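Tapirin (Caldicellulosiruptor hydrothermalis, PDB 6N2C) probably binds cellulose at the cell surface through this beta-helical, zinc-binding C-terminal domain, helping the extremely thermophilic bacterium adhere to plant material. Local coordinates at residues N179-T184 / T463-L468. Sequence-based numbering, arbitrary orientation.
Sequences NIFDFT and TNWIRL
Trp-465 lies alongside Phe-181, the two side chains pointing the same way. The CB of Trp-465 sits 3.3 Å from Phe-181 O and 3.9 Å from Phe-183 CD2, meeting the Phe-183 ring at its edge. CG and CD1 still lie close to the Phe-181 carbonyl oxygen, while NE1 turns to a hydrogen bond with Glu-572. Over the indole's five-membered ring stands Phe-181 CB, a CH-pi contact 9° off the normal. At the tip, Trp-465 CZ3 lies 3.6 Å from Phe-181 CD1, and CH2 meets the same atom. This is an edge-to-face pair, the Phe-181 edge directed at the six-membered ring of Trp-465 with the planes at 58°. The opposite indole face carries Asn-464 CB, so the indole is clamped between the two. Cut back to an alanine, this position would probably leave the Phe-181 edge without the indole face it packs on and Glu-572 without its N-H partner.

Next along, Ile-466 covers one face of Phe-183, with CG2 3.6 Å from the ring centroid and nearly on its normal. CG1 is anti to the backbone N (chi1 -176°), which leaves CG2 to lie over the ring face as a CH-pi contact while CD1 reaches back toward Phe-183 CB. No direct hydrogen bond joins the segments; a water accepts from Phe-183 N at 2.8 Å and lies within hydrogen-bonding distance of Trp-465 O, to which it can donate. Helix 451-457 also packs on Phe-181. This buried aromatic cluster joins the loop after that helix to the loop leading into strand 186-190 of the parallel beta-helix, away from the zinc site.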
# COMPACT_ATOMS: atom_id res chain seq x y z
N ASN A 179 -7.83 -5.63 -16.29
CA ASN A 179 -7.82 -4.20 -16.63
C ASN A 179 -6.51 -3.48 -16.28
O ASN A 179 -6.26 -2.43 -16.83
CB ASN A 179 -8.87 -3.37 -15.97
CG ASN A 179 -10.30 -3.74 -16.35
OD1 ASN A 179 -11.16 -3.76 -15.47
ND2 ASN A 179 -10.56 -3.98 -17.57
N ILE A 180 -5.68 -4.03 -15.41
CA ILE A 180 -4.34 -3.47 -15.17
C ILE A 180 -3.55 -3.27 -16.48
O ILE A 180 -2.73 -2.37 -16.59
CB ILE A 180 -3.62 -4.26 -14.05
CG1 ILE A 180 -4.22 -3.81 -12.69
CG2 ILE A 180 -2.15 -4.01 -14.04
CD1 ILE A 180 -3.93 -4.81 -11.54
N PHE A 181 -3.79 -4.18 -17.45
CA PHE A 181 -3.04 -4.17 -18.70
C PHE A 181 -3.77 -3.45 -19.79
O PHE A 181 -3.25 -3.38 -20.91
CB PHE A 181 -2.80 -5.60 -19.15
CG PHE A 181 -2.12 -6.41 -18.11
CD1 PHE A 181 -0.78 -6.30 -17.87
CD2 PHE A 181 -2.88 -7.22 -17.25
CE1 PHE A 181 -0.19 -7.02 -16.86
CE2 PHE A 181 -2.29 -7.95 -16.27
CZ PHE A 181 -0.95 -7.85 -16.05
N ASP A 182 -4.91 -2.86 -19.48
CA ASP A 182 -5.69 -2.05 -20.41
C ASP A 182 -5.61 -0.58 -20.06
O ASP A 182 -6.34 -0.06 -19.15
CB ASP A 182 -7.10 -2.54 -20.42
CG ASP A 182 -7.99 -1.82 -21.42
OD1 ASP A 182 -7.65 -0.72 -21.86
OD2 ASP A 182 -9.15 -2.37 -21.67
N PHE A 183 -4.80 0.15 -20.85
CA PHE A 183 -4.60 1.57 -20.52
C PHE A 183 -5.72 2.49 -20.87
O PHE A 183 -5.61 3.71 -20.70
CB PHE A 183 -3.16 2.01 -20.88
CG PHE A 183 -2.15 1.45 -19.96
CD1 PHE A 183 -1.84 2.13 -18.79
CD2 PHE A 183 -1.70 0.14 -20.16
CE1 PHE A 183 -1.02 1.53 -17.87
CE2 PHE A 183 -0.85 -0.45 -19.26
CZ PHE A 183 -0.56 0.29 -18.06
N THR A 184 -6.87 1.97 -21.36
CA THR A 184 -8.04 2.78 -21.45
C THR A 184 -8.84 2.83 -20.10
O THR A 184 -9.94 3.48 -20.04
CB THR A 184 -9.06 2.32 -22.54
OG1 THR A 184 -9.63 1.08 -22.15
CG2 THR A 184 -8.35 2.23 -23.89
N THR A 463 5.10 -1.20 -20.74
CA THR A 463 5.30 -0.86 -22.16
C THR A 463 4.84 -1.87 -23.21
O THR A 463 4.76 -1.47 -24.38
CB THR A 463 6.78 -0.46 -22.49
OG1 THR A 463 7.62 -1.57 -22.27
CG2 THR A 463 7.22 0.70 -21.69
N ASN A 464 4.53 -3.14 -22.89
CA ASN A 464 3.86 -3.97 -23.81
C ASN A 464 2.54 -3.38 -24.27
O ASN A 464 2.10 -3.63 -25.39
CB ASN A 464 3.60 -5.39 -23.27
CG ASN A 464 4.74 -6.34 -23.53
OD1 ASN A 464 5.93 -5.96 -23.50
ND2 ASN A 464 4.38 -7.69 -23.62
N TRP A 465 1.86 -2.60 -23.40
CA TRP A 465 0.52 -2.10 -23.61
C TRP A 465 0.34 -0.58 -23.76
O TRP A 465 -0.71 -0.08 -24.22
CB TRP A 465 -0.38 -2.66 -22.45
CG TRP A 465 -0.34 -4.14 -22.40
CD1 TRP A 465 -1.02 -4.98 -23.18
CD2 TRP A 465 0.51 -4.96 -21.54
NE1 TRP A 465 -0.69 -6.28 -22.84
CE2 TRP A 465 0.24 -6.29 -21.85
CE3 TRP A 465 1.45 -4.67 -20.55
CZ2 TRP A 465 0.87 -7.35 -21.20
CZ3 TRP A 465 2.11 -5.69 -19.92
CH2 TRP A 465 1.84 -7.04 -20.27
N ILE A 466 1.32 0.19 -23.37
CA ILE A 466 1.26 1.62 -23.49
C ILE A 466 2.63 2.11 -23.89
O ILE A 466 3.63 1.93 -23.20
CB ILE A 466 0.68 2.39 -22.24
CG1 ILE A 466 0.58 3.85 -22.54
CG2 ILE A 466 1.44 2.12 -20.97
CD1 ILE A 466 -0.19 4.73 -21.59
N ARG A 467 2.67 2.88 -24.99
CA ARG A 467 3.97 3.19 -25.67
C ARG A 467 3.92 4.65 -26.05
O ARG A 467 3.64 4.98 -27.23
CB ARG A 467 4.14 2.32 -26.92
CG ARG A 467 4.22 0.87 -26.52
CD ARG A 467 4.44 -0.06 -27.67
NE ARG A 467 4.29 -1.41 -27.25
CZ ARG A 467 4.27 -2.45 -28.08
NH1 ARG A 467 4.60 -2.30 -29.38
NH2 ARG A 467 3.94 -3.65 -27.61
N LEU A 468 4.25 5.52 -25.10
CA LEU A 468 4.18 6.94 -25.38
C LEU A 468 5.20 7.39 -26.42
O LEU A 468 5.03 8.39 -27.08
CB LEU A 468 4.17 7.78 -24.12
CG LEU A 468 3.00 7.46 -23.17
CD1 LEU A 468 3.12 8.24 -21.86
CD2 LEU A 468 1.65 7.60 -23.84
O HOH W 1 -3.52 -0.87 -23.10